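Local coordinates for protein indole-3-acetic acid-amido synthetase GH3.15 (Arabidopsis thaliana, PDB 6E1Q) that catalyses the ATP-dependent conjugation of the auxin precursor indole-3-butyric acid to glutamine and possibly cysteine, and also accepts the herbicide 2,4-DB as acyl substrate, at residues P292-I297 with G317-T322; Q201-L206 with P235-N240; F219-L224 with A306-L311. One frame throughout, in Å; residues are numbered along the deposited sequence.

Interaction 1. Residues P292-I297 with G317-T322; sequences PKAKCI and GGLPLT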
ATOM      1  N   PRO A 292      -6.905  23.461   3.545  1.00 38.43           N
ATOM      2  CA  PRO A 292      -8.369  23.634   3.600  1.00 36.30           C
ATOM      3  C   PRO A 292      -9.061  23.560   2.249  1.00 42.52           C
ATOM      4  O   PRO A 292     -10.294  23.432   2.211  1.00 42.74           O
ATOM      5  CB  PRO A 292      -8.530  25.022   4.231  1.00 32.22           C
ATOM      6  CG  PRO A 292      -7.287  25.749   3.816  1.00 41.73           C
ATOM      7  CD  PRO A 292      -6.190  24.707   3.883  1.00 41.47           C
ATOM      8  N   LYS A 293      -8.325  23.614   1.143  1.00 38.67           N
ATOM      9  CA  LYS A 293      -8.926  23.391  -0.163  1.00 45.08           C
ATOM     10  C   LYS A 293      -8.774  21.955  -0.658  1.00 44.24           C
ATOM     11  O   LYS A 293      -9.228  21.646  -1.766  1.00 38.11           O
ATOM     12  CB  LYS A 293      -8.342  24.373  -1.175  1.00 44.42           C
ATOM     13  CG  LYS A 293      -8.755  25.806  -0.874  1.00 52.37           C
ATOM     14  CD  LYS A 293      -7.971  26.807  -1.699  1.00 59.57           C
ATOM     15  CE  LYS A 293      -8.672  28.158  -1.753  1.00 64.00           C
ATOM     16  NZ  LYS A 293      -8.413  28.809  -3.065  1.00 71.02           N
ATOM     17  N   ALA A 294      -8.170  21.065   0.127  1.00 38.27           N
ATOM     18  CA  ALA A 294      -8.074  19.678  -0.312  1.00 39.19           C
ATOM     19  C   ALA A 294      -9.462  19.050  -0.331  1.00 38.00           C
ATOM     20  O   ALA A 294     -10.311  19.346   0.515  1.00 37.96           O
ATOM     21  CB  ALA A 294      -7.136  18.863   0.591  1.00 31.37           C
ATOM     22  N   LYS A 295      -9.687  18.176  -1.307  1.00 36.10           N
ATOM     23  CA  LYS A 295     -10.986  17.555  -1.504  1.00 38.79           C
ATOM     24  C   LYS A 295     -11.005  16.074  -1.144  1.00 41.61           C
ATOM     25  O   LYS A 295     -12.089  15.509  -0.989  1.00 37.80           O
ATOM     26  CB  LYS A 295     -11.436  17.729  -2.962  1.00 43.75           C
ATOM     27  CG  LYS A 295     -11.572  19.190  -3.386  1.00 45.77           C
ATOM     28  CD  LYS A 295     -12.528  19.922  -2.458  1.00 50.90           C
ATOM     29  CE  LYS A 295     -12.621  21.401  -2.804  1.00 58.17           C
ATOM     30  NZ  LYS A 295     -13.297  22.145  -1.701  1.00 65.32           N
ATOM     31  N   CYS A 296      -9.853  15.435  -0.995  1.00 34.01           N
ATOM     32  CA  CYS A 296      -9.830  14.039  -0.587  1.00 36.63           C
ATOM     33  C   CYS A 296      -8.404  13.685  -0.194  1.00 33.92           C
ATOM     34  O   CYS A 296      -7.455  14.418  -0.477  1.00 35.85           O
ATOM     35  CB  CYS A 296     -10.332  13.112  -1.704  1.00 34.94           C
ATOM     36  SG  CYS A 296      -9.215  13.032  -3.098  1.00 44.27           S
ATOM     37  N   ILE A 297      -8.280  12.548   0.478  1.00 35.58           N
ATOM     38  CA  ILE A 297      -7.011  12.004   0.917  1.00 29.25           C
ATOM     39  C   ILE A 297      -6.907  10.624   0.301  1.00 28.64           C
ATOM     40  O   ILE A 297      -7.665   9.723   0.672  1.00 28.50           O
ATOM     41  CB  ILE A 297      -6.911  11.929   2.440  1.00 29.57           C
ATOM     42  CG1 ILE A 297      -6.945  13.334   3.037  1.00 35.40           C
ATOM     43  CG2 ILE A 297      -5.656  11.124   2.833  1.00 26.99           C
ATOM     44  CD1 ILE A 297      -7.253  13.343   4.508  1.00 40.03           C
ATOM     45  N   GLY A 317     -10.450  15.673   9.470  1.00 31.52           N
ATOM     46  CA  GLY A 317     -11.467  16.710   9.514  1.00 35.10           C
ATOM     47  C   GLY A 317     -12.572  16.527   8.500  1.00 42.69           C
ATOM     48  O   GLY A 317     -13.113  17.516   7.987  1.00 49.66           O
ATOM     49  N   GLY A 318     -12.912  15.281   8.183  1.00 35.26           N
ATOM     50  CA  GLY A 318     -13.999  15.020   7.261  1.00 37.29           C
ATOM     51  C   GLY A 318     -13.609  14.933   5.799  1.00 40.28           C
ATOM     52  O   GLY A 318     -14.469  14.613   4.969  1.00 46.76           O
ATOM     53  N   LEU A 319     -12.365  15.231   5.438  1.00 34.08           N
ATOM     54  CA  LEU A 319     -11.945  14.940   4.071  1.00 39.36           C
ATOM     55  C   LEU A 319     -12.147  13.450   3.807  1.00 43.61           C
ATOM     56  O   LEU A 319     -11.734  12.621   4.631  1.00 43.08           O
ATOM     57  CB  LEU A 319     -10.490  15.306   3.837  1.00 36.95           C
ATOM     58  CG  LEU A 319     -10.189  16.796   3.956  1.00 44.92           C
ATOM     59  CD1 LEU A 319      -8.706  17.038   3.779  1.00 41.63           C
ATOM     60  CD2 LEU A 319     -11.000  17.529   2.918  1.00 47.77           C
ATOM     61  N   PRO A 320     -12.805  13.069   2.716  1.00 41.43           N
ATOM     62  CA  PRO A 320     -13.033  11.642   2.481  1.00 40.98           C
ATOM     63  C   PRO A 320     -11.720  10.935   2.182  1.00 39.79           C
ATOM     64  O   PRO A 320     -10.862  11.448   1.460  1.00 39.21           O
ATOM     65  CB  PRO A 320     -13.995  11.621   1.285  1.00 37.78           C
ATOM     66  CG  PRO A 320     -13.828  12.935   0.623  1.00 42.18           C
ATOM     67  CD  PRO A 320     -13.445  13.917   1.689  1.00 37.03           C
ATOM     68  N   LEU A 321     -11.541   9.776   2.802  1.00 36.52           N
ATOM     69  CA  LEU A 321     -10.401   8.927   2.484  1.00 31.04           C
ATOM     70  C   LEU A 321     -10.761   8.105   1.261  1.00 34.99           C
ATOM     71  O   LEU A 321     -11.744   7.351   1.284  1.00 35.60           O
ATOM     72  CB  LEU A 321     -10.048   8.019   3.657  1.00 30.90           C
ATOM     73  CG  LEU A 321     -10.010   8.662   5.042  1.00 41.69           C
ATOM     74  CD1 LEU A 321      -9.608   7.616   6.060  1.00 41.65           C
ATOM     75  CD2 LEU A 321      -9.050   9.850   5.063  1.00 34.95           C
ATOM     76  N   THR A 322      -9.996   8.261   0.187  1.00 32.65           N
ATOM     77  CA  THR A 322     -10.283   7.529  -1.037  1.00 31.35           C
ATOM     78  C   THR A 322      -9.166   6.538  -1.336  1.00 33.79           C
ATOM     79  O   THR A 322      -8.002   6.760  -1.000  1.00 31.52           O
ATOM     80  CB  THR A 322     -10.484   8.477  -2.231  1.00 34.34           C
ATOM     81  OG1 THR A 322      -9.300   9.263  -2.441  1.00 36.40           O
ATOM     82  CG2 THR A 322     -11.659   9.405  -1.969  1.00 34.03           C
TER

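Interaction 2. Residues Q201-L206 with P235-N240; sequences QLLCGL and PELCSN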
ATOM      1  N   GLN A 201       9.787  18.757   1.418  1.00 27.58           N
ATOM      2  CA  GLN A 201       8.491  18.414   0.846  1.00 29.96           C
ATOM      3  C   GLN A 201       7.344  19.047   1.634  1.00 27.25           C
ATOM      4  O   GLN A 201       6.364  19.518   1.047  1.00 31.55           O
ATOM      5  CB  GLN A 201       8.396  16.887   0.794  1.00 37.55           C
ATOM      6  CG  GLN A 201       7.077  16.250   1.086  1.00 52.97           C
ATOM      7  CD  GLN A 201       7.036  14.826   0.534  1.00 62.53           C
ATOM      8  OE1 GLN A 201       6.955  14.620  -0.674  1.00 59.49           O
ATOM      9  NE2 GLN A 201       7.150  13.841   1.423  1.00 71.30           N
ATOM     10  N   LEU A 202       7.450  19.080   2.963  1.00 25.44           N
ATOM     11  CA  LEU A 202       6.408  19.724   3.759  1.00 31.41           C
ATOM     12  C   LEU A 202       6.478  21.248   3.626  1.00 31.02           C
ATOM     13  O   LEU A 202       5.446  21.926   3.552  1.00 27.77           O
ATOM     14  CB  LEU A 202       6.530  19.291   5.228  1.00 26.66           C
ATOM     15  CG  LEU A 202       5.845  17.957   5.598  1.00 32.09           C
ATOM     16  CD1 LEU A 202       6.260  17.490   7.001  1.00 31.06           C
ATOM     17  CD2 LEU A 202       4.324  18.090   5.539  1.00 29.72           C
ATOM     18  N   LEU A 203       7.687  21.809   3.592  1.00 26.91           N
ATOM     19  CA  LEU A 203       7.805  23.250   3.378  1.00 29.67           C
ATOM     20  C   LEU A 203       7.161  23.657   2.051  1.00 33.25           C
ATOM     21  O   LEU A 203       6.362  24.600   2.006  1.00 34.02           O
ATOM     22  CB  LEU A 203       9.275  23.661   3.438  1.00 23.31           C
ATOM     23  CG  LEU A 203       9.609  25.124   3.143  1.00 32.35           C
ATOM     24  CD1 LEU A 203       8.913  25.981   4.157  1.00 26.03           C
ATOM     25  CD2 LEU A 203      11.101  25.295   3.281  1.00 30.58           C
ATOM     26  N   CYS A 204       7.439  22.906   0.972  1.00 28.82           N
ATOM     27  CA  CYS A 204       6.771  23.178  -0.303  1.00 37.31           C
ATOM     28  C   CYS A 204       5.256  22.993  -0.213  1.00 33.73           C
ATOM     29  O   CYS A 204       4.483  23.810  -0.748  1.00 30.18           O
ATOM     30  CB  CYS A 204       7.352  22.293  -1.401  1.00 43.23           C
ATOM     31  SG  CYS A 204       9.049  22.816  -1.814  1.00 52.75           S
ATOM     32  N   GLY A 205       4.807  21.918   0.434  1.00 30.24           N
ATOM     33  CA  GLY A 205       3.376  21.694   0.535  1.00 34.30           C
ATOM     34  C   GLY A 205       2.678  22.785   1.322  1.00 29.99           C
ATOM     35  O   GLY A 205       1.559  23.188   0.990  1.00 28.09           O
ATOM     36  N   LEU A 206       3.319  23.265   2.393  1.00 25.20           N
ATOM     37  CA  LEU A 206       2.716  24.339   3.184  1.00 31.93           C
ATOM     38  C   LEU A 206       2.718  25.654   2.415  1.00 33.74           C
ATOM     39  O   LEU A 206       1.746  26.411   2.472  1.00 32.90           O
ATOM     40  CB  LEU A 206       3.452  24.514   4.516  1.00 27.14           C
ATOM     41  CG  LEU A 206       3.348  23.367   5.523  1.00 30.11           C
ATOM     42  CD1 LEU A 206       4.384  23.588   6.616  1.00 26.81           C
ATOM     43  CD2 LEU A 206       1.938  23.321   6.112  1.00 27.85           C
ATOM     44  N   PRO A 235       7.256  24.813  13.900  1.00 29.68           N
ATOM     45  CA  PRO A 235       7.679  26.213  14.129  1.00 30.46           C
ATOM     46  C   PRO A 235       8.835  26.614  13.249  1.00 35.99           C
ATOM     47  O   PRO A 235       8.864  27.751  12.752  1.00 32.15           O
ATOM     48  CB  PRO A 235       8.052  26.252  15.623  1.00 28.37           C
ATOM     49  CG  PRO A 235       7.332  25.056  16.204  1.00 31.42           C
ATOM     50  CD  PRO A 235       7.396  24.012  15.132  1.00 24.58           C
ATOM     51  N   GLU A 236       9.784  25.704  13.028  1.00 33.21           N
ATOM     52  CA  GLU A 236      10.894  26.028  12.141  1.00 32.89           C
ATOM     53  C   GLU A 236      10.426  26.159  10.696  1.00 33.83           C
ATOM     54  O   GLU A 236      10.856  27.073   9.980  1.00 30.63           O
ATOM     55  CB  GLU A 236      11.981  24.968  12.252  1.00 32.12           C
ATOM     56  CG  GLU A 236      13.188  25.286  11.416  1.00 35.95           C
ATOM     57  CD  GLU A 236      14.280  24.247  11.549  1.00 43.49           C
ATOM     58  OE1 GLU A 236      15.330  24.424  10.902  1.00 42.15           O
ATOM     59  OE2 GLU A 236      14.093  23.254  12.292  1.00 40.79           O
ATOM     60  N   LEU A 237       9.555  25.250  10.241  1.00 27.18           N
ATOM     61  CA  LEU A 237       8.980  25.394   8.903  1.00 32.52           C
ATOM     62  C   LEU A 237       8.328  26.760   8.725  1.00 34.95           C
ATOM     63  O   LEU A 237       8.502  27.420   7.691  1.00 32.67           O
ATOM     64  CB  LEU A 237       7.953  24.288   8.646  1.00 29.58           C
ATOM     65  CG  LEU A 237       8.577  22.908   8.466  1.00 30.11           C
ATOM     66  CD1 LEU A 237       7.513  21.848   8.762  1.00 27.83           C
ATOM     67  CD2 LEU A 237       9.117  22.767   7.036  1.00 24.60           C
ATOM     68  N   CYS A 238       7.540  27.183   9.718  1.00 29.33           N
ATOM     69  CA  CYS A 238       6.846  28.458   9.612  1.00 34.02           C
ATOM     70  C   CYS A 238       7.832  29.614   9.632  1.00 32.21           C
ATOM     71  O   CYS A 238       7.650  30.611   8.922  1.00 33.29           O
ATOM     72  CB  CYS A 238       5.831  28.584  10.739  1.00 34.43           C
ATOM     73  SG  CYS A 238       4.441  27.458  10.518  1.00 37.63           S
ATOM     74  N   SER A 239       8.892  29.483  10.428  1.00 29.59           N
ATOM     75  CA  SER A 239       9.916  30.511  10.472  1.00 36.54           C
ATOM     76  C   SER A 239      10.560  30.694   9.095  1.00 36.24           C
ATOM     77  O   SER A 239      10.771  31.828   8.643  1.00 34.83           O
ATOM     78  CB  SER A 239      10.941  30.146  11.552  1.00 34.58           C
ATOM     79  OG  SER A 239      12.181  30.745  11.278  1.00 51.95           O
ATOM     80  N   ASN A 240      10.838  29.587   8.396  1.00 32.28           N
ATOM     81  CA  ASN A 240      11.355  29.674   7.030  1.00 35.53           C
ATOM     82  C   ASN A 240      10.389  30.419   6.122  1.00 38.19           C
ATOM     83  O   ASN A 240      10.809  31.213   5.271  1.00 34.28           O
ATOM     84  CB  ASN A 240      11.604  28.280   6.449  1.00 31.74           C
ATOM     85  CG  ASN A 240      12.886  27.634   6.957  1.00 36.19           C
ATOM     86  OD1 ASN A 240      13.334  26.643   6.379  1.00 33.76           O
ATOM     87  ND2 ASN A 240      13.473  28.169   8.043  1.00 27.37           N
TER

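Interaction 3. Residues F219-L224 with A306-L311; sequences FASSFL and AQYIPL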
ATOM      1  N   PHE A 219       0.296   4.788   1.479  1.00 27.36           N
ATOM      2  CA  PHE A 219      -0.543   4.084   2.447  1.00 31.89           C
ATOM      3  C   PHE A 219      -1.184   5.045   3.443  1.00 32.30           C
ATOM      4  O   PHE A 219      -0.659   6.127   3.715  1.00 29.80           O
ATOM      5  CB  PHE A 219       0.268   3.065   3.248  1.00 28.67           C
ATOM      6  CG  PHE A 219       1.302   2.329   2.447  1.00 32.77           C
ATOM      7  CD1 PHE A 219       0.949   1.618   1.314  1.00 32.96           C
ATOM      8  CD2 PHE A 219       2.627   2.305   2.861  1.00 40.87           C
ATOM      9  CE1 PHE A 219       1.900   0.915   0.587  1.00 35.68           C
ATOM     10  CE2 PHE A 219       3.591   1.598   2.141  1.00 33.57           C
ATOM     11  CZ  PHE A 219       3.227   0.906   1.005  1.00 35.58           C
ATOM     12  N   ALA A 220      -2.303   4.602   4.035  1.00 27.04           N
ATOM     13  CA  ALA A 220      -2.883   5.321   5.172  1.00 26.04           C
ATOM     14  C   ALA A 220      -1.830   5.627   6.240  1.00 31.42           C
ATOM     15  O   ALA A 220      -1.757   6.748   6.750  1.00 28.86           O
ATOM     16  CB  ALA A 220      -4.032   4.512   5.780  1.00 23.65           C
ATOM     17  N   SER A 221      -0.985   4.649   6.579  1.00 28.62           N
ATOM     18  CA  SER A 221      -0.012   4.878   7.638  1.00 28.02           C
ATOM     19  C   SER A 221       1.074   5.859   7.218  1.00 39.93           C
ATOM     20  O   SER A 221       1.730   6.445   8.091  1.00 32.36           O
ATOM     21  CB  SER A 221       0.605   3.544   8.088  1.00 33.01           C
ATOM     22  OG  SER A 221       1.141   2.809   7.005  1.00 34.46           O
ATOM     23  N   SER A 222       1.261   6.065   5.908  1.00 36.41           N
ATOM     24  CA  SER A 222       2.263   7.020   5.438  1.00 37.41           C
ATOM     25  C   SER A 222       1.991   8.412   5.967  1.00 34.57           C
ATOM     26  O   SER A 222       2.931   9.167   6.237  1.00 37.37           O
ATOM     27  CB  SER A 222       2.315   7.059   3.902  1.00 38.53           C
ATOM     28  OG  SER A 222       2.313   5.752   3.349  1.00 33.08           O
ATOM     29  N   PHE A 223       0.714   8.776   6.107  1.00 34.62           N
ATOM     30  CA  PHE A 223       0.355  10.108   6.578  1.00 31.76           C
ATOM     31  C   PHE A 223       0.746  10.334   8.031  1.00 38.66           C
ATOM     32  O   PHE A 223       1.078  11.465   8.407  1.00 41.62           O
ATOM     33  CB  PHE A 223      -1.142  10.334   6.403  1.00 32.14           C
ATOM     34  CG  PHE A 223      -1.535  10.570   4.988  1.00 36.47           C
ATOM     35  CD1 PHE A 223      -1.281  11.788   4.390  1.00 30.53           C
ATOM     36  CD2 PHE A 223      -2.117   9.562   4.236  1.00 40.01           C
ATOM     37  CE1 PHE A 223      -1.623  12.011   3.086  1.00 36.61           C
ATOM     38  CE2 PHE A 223      -2.478   9.783   2.909  1.00 35.20           C
ATOM     39  CZ  PHE A 223      -2.224  11.006   2.334  1.00 36.83           C
ATOM     40  N   LEU A 224       0.749   9.278   8.848  1.00 44.19           N
ATOM     41  CA  LEU A 224       1.094   9.434  10.258  1.00 47.28           C
ATOM     42  C   LEU A 224       2.543   9.852  10.433  1.00 45.12           C
ATOM     43  O   LEU A 224       2.871  10.607  11.351  1.00 38.76           O
ATOM     44  CB  LEU A 224       0.836   8.131  11.011  1.00 44.84           C
ATOM     45  CG  LEU A 224      -0.485   7.490  10.633  1.00 44.84           C
ATOM     46  CD1 LEU A 224      -0.655   6.143  11.347  1.00 49.53           C
ATOM     47  CD2 LEU A 224      -1.612   8.453  10.942  1.00 41.95           C
ATOM     48  N   ALA A 306      -6.262  -0.923   6.720  1.00 28.41           N
ATOM     49  CA  ALA A 306      -7.567  -0.594   7.297  1.00 32.64           C
ATOM     50  C   ALA A 306      -7.470  -0.254   8.775  1.00 36.40           C
ATOM     51  O   ALA A 306      -8.342   0.450   9.298  1.00 36.74           O
ATOM     52  CB  ALA A 306      -8.555  -1.752   7.096  1.00 34.11           C
ATOM     53  N   GLN A 307      -6.419  -0.728   9.452  1.00 32.91           N
ATOM     54  CA  GLN A 307      -6.260  -0.484  10.880  1.00 26.91           C
ATOM     55  C   GLN A 307      -6.107   0.998  11.203  1.00 34.24           C
ATOM     56  O   GLN A 307      -6.472   1.426  12.301  1.00 29.34           O
ATOM     57  CB  GLN A 307      -5.040  -1.242  11.406  1.00 32.28           C
ATOM     58  CG  GLN A 307      -5.188  -2.768  11.377  1.00 40.97           C
ATOM     59  CD  GLN A 307      -6.251  -3.288  12.354  1.00 50.16           C
ATOM     60  OE1 GLN A 307      -6.376  -2.803  13.491  1.00 46.68           O
ATOM     61  NE2 GLN A 307      -7.012  -4.288  11.912  1.00 40.99           N
ATOM     62  N   TYR A 308      -5.551   1.784  10.282  1.00 27.14           N
ATOM     63  CA  TYR A 308      -5.246   3.185  10.527  1.00 29.77           C
ATOM     64  C   TYR A 308      -6.396   4.113  10.172  1.00 31.09           C
ATOM     65  O   TYR A 308      -6.275   5.329  10.359  1.00 36.12           O
ATOM     66  CB  TYR A 308      -3.999   3.588   9.740  1.00 23.14           C
ATOM     67  CG  TYR A 308      -2.822   2.678  10.046  1.00 31.15           C
ATOM     68  CD1 TYR A 308      -2.060   2.857  11.195  1.00 23.08           C
ATOM     69  CD2 TYR A 308      -2.503   1.603   9.198  1.00 35.33           C
ATOM     70  CE1 TYR A 308      -0.992   1.991  11.488  1.00 32.75           C
ATOM     71  CE2 TYR A 308      -1.434   0.739   9.470  1.00 27.16           C
ATOM     72  CZ  TYR A 308      -0.688   0.931  10.614  1.00 32.48           C
ATOM     73  OH  TYR A 308       0.360   0.071  10.884  1.00 28.71           O
ATOM     74  N   ILE A 309      -7.497   3.570   9.671  1.00 26.78           N
ATOM     75  CA  ILE A 309      -8.597   4.426   9.235  1.00 32.86           C
ATOM     76  C   ILE A 309      -9.131   5.305  10.376  1.00 35.85           C
ATOM     77  O   ILE A 309      -9.252   6.520  10.160  1.00 34.63           O
ATOM     78  CB  ILE A 309      -9.701   3.570   8.572  1.00 31.40           C
ATOM     79  CG1 ILE A 309      -9.241   3.062   7.210  1.00 31.10           C
ATOM     80  CG2 ILE A 309     -10.991   4.364   8.420  1.00 31.53           C
ATOM     81  CD1 ILE A 309     -10.222   2.033   6.623  1.00 35.50           C
ATOM     82  N   PRO A 310      -9.435   4.775  11.559  1.00 39.28           N
ATOM     83  CA  PRO A 310      -9.956   5.672  12.612  1.00 41.21           C
ATOM     84  C   PRO A 310      -9.017   6.815  12.945  1.00 38.87           C
ATOM     85  O   PRO A 310      -9.466   7.952  13.120  1.00 33.96           O
ATOM     86  CB  PRO A 310     -10.161   4.725  13.809  1.00 37.89           C
ATOM     87  CG  PRO A 310     -10.421   3.392  13.187  1.00 33.79           C
ATOM     88  CD  PRO A 310      -9.519   3.356  11.967  1.00 40.15           C
ATOM     89  N   LEU A 311      -7.715   6.552  13.019  1.00 35.71           N
ATOM     90  CA  LEU A 311      -6.785   7.618  13.358  1.00 33.71           C
ATOM     91  C   LEU A 311      -6.638   8.615  12.210  1.00 31.06           C
ATOM     92  O   LEU A 311      -6.597   9.833  12.437  1.00 28.73           O
ATOM     93  CB  LEU A 311      -5.432   7.028  13.738  1.00 33.50           C
ATOM     94  CG  LEU A 311      -4.410   8.082  14.155  1.00 36.66           C
ATOM     95  CD1 LEU A 311      -4.891   8.885  15.362  1.00 35.68           C
ATOM     96  CD2 LEU A 311      -3.069   7.413  14.426  1.00 39.35           C
TER
HETATM   97  O   HOH W   1       1.645  -0.106   8.474  1.00 36.35           O

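Interaction 1. Residues P292-I297 with G317-T322
A parallel beta bridge pairs Ile-297, which opens strand 297-298, with Leu-321, at the start of strand 321-327; their CA atoms lie 4.8 Å apart. Two backbone bonds straddle Leu-321. Ile-297 N donates to Pro-320 O at 3.0 Å, and Thr-322 N returns a bond to Ile-297 O at 2.8 Å. Both are straight, with 164° at the hydrogen, but the second donor is tilted 32° from the carbonyl plane. One residue thus gives and takes on the same edge, as a parallel register requires.

On the sheet face carrying Ile-297 and Leu-321, the two side chains run alongside each other. CG1 of Ile-297 stands anti to its carbonyl carbon (chi1 -64°), and with an extended chi2 this carries CD1 to 3.8 Å from Leu-319 CB and 4.0 Å from Leu-321 CD2. Leu-319 lies across Ile-297 at about a right angle and also reaches back with CD1 to Ala-294 CB, 4.0 Å away. With an alanine here, CG1, CG2 and CD1 would be gone, which would probably open a gap beside Leu-319 CB and Leu-321 CD2. Off this face, Thr-322 CG2 meets Cys-296 CB at 3.9 Å, while Thr-322 OG1 is bonded to Glu-298, a residue of the pocket holding the bound ligand.

Lys-295 and Cys-296 make backbone hydrogen bonds to Ala-213 and Leu-215 of strand 212-217. Leu-287 of helix 286-290 touches Ile-297, and helix 309-316, which joins the two paired strands, packs on Leu-321 through Leu-312.

Interaction 2. Residues Q201-L206 with P235-N240
Leu-237 of helix 220-243 reaches into helix 194-207 and meets three of its leucines, Leu-202, Leu-203 and Leu-206, an i, i+1, i+4 set on one side of that helix. The backbone geometry sets the spacing: the two short axes pass 10.2 Å apart at a crossing angle of -57°, so the segments diverge quickly and a single residue bears most of the contact. Leu-203 and Leu-237 mark the crossing, with CA atoms 6.0 Å apart.

The apolar contacts split between the two branches of Leu-237. CD2 lies 3.7 Å from Leu-203 CB, close against the root of that side chain. CD1 leans to the other side, 4.5 Å from Leu-202 CB and 4.2 Å from Leu-206 CD1, where the Leu-206 and Leu-237 side chains run roughly at right angles. Leu-203 has CG anti to its own backbone N (chi1 176°), a torsion that swings its two methyls along the opposing helix: CD1 comes to 3.8 Å from Leu-237 O, and CD2 goes on toward the next turn.

There the sole polar side chain of the contact appears. Asn-240 OD1 sits 4.0 Å from Leu-203 CD2, in van der Waals range, while its hydrogen bond goes to Tyr-199 OH, one turn earlier on helix 194-207; Asn-240 ND2 bonds to Ser-247 OG.

No hydrogen bond spans the two segments themselves. Leucine packing fills the crossing without directional bonds, while just beyond it the bond from Tyr-199 ties the same two helices and gives the buried amide oxygen of Asn-240 a partner.

Interaction 3. Residues F219-L224 with A306-L311
Ser-221 and Tyr-308 make a CH-pi contact at the heart of a mixed packing between the first turn of helix 220-243 and the turn that leads into helix 309-316. Ser-221 CB stands 3.7 Å from the centroid of the Tyr-308 ring and only 9° off its normal, so the methylene sits over the centre of one face. The backbone directs CB at the ring; chi1 of 54° sets only OG, between the backbone N and the carbonyl carbon, and turns the hydroxyl toward a water.

That hydroxyl takes part in a water bridge. Water 1 lies 2.7 Å from Tyr-308 OH and, through a weak bond, 3.3 Å from Ser-221 OG, linking the two hydroxyls beyond the edge of the CH-pi contact.

Apolar contacts continue from the root of Tyr-308 to Leu-311. Ala-220 CB rests 4.1 Å from Tyr-308 CB, at the base of the side chain. Leu-224, one turn on from Ala-220, brings CD1 obliquely to the ring, 3.6 Å from Tyr-308 CD1, and CD2 to 3.9 Å from Leu-311 CD2, so its two methyls are shared between the aromatic ring and the following helix.

Outside the pair, Tyr-308 OH also makes weak bonds to Asp-464 and Thr-557, and Leu-311 touches Met-461 and Met-463 of strand 461-470. The chemistry is thus two-sided: carbon contacts join the helix starts, while the phenol is linked back to Ser-221 by the water and reaches the C-terminal domain by weak direct hydrogen bonds. Tyr-308 and Leu-311 stand where the N-terminal domain meets that C-terminal domain, whose orientation changes in related adenylating enzymes.

All three contacts are largely buried, yet they differ in place and chemistry. Interaction 1 lies between two buried parallel strands, the only one with direct hydrogen bonds between its segments; interaction 2, farthest from the chain centre and away from the annotated sites, is leucine packing between helices. Interaction 3, closest to the centre, is mostly buried, with Ser-221 and Leu-224 partly exposed, and adds a water bridge near the C-terminal region. Interactions 2 and 3 share helix 220-243, using its distal part and its start. Interactions 1 and 3 meet directly: Ile-297 CG2 lies 3.4 Å from Phe-223 CE2 of helix 220-243, and Leu-321 packs on Ile-309 of helix 309-316. Interaction 2 touches neither of the others.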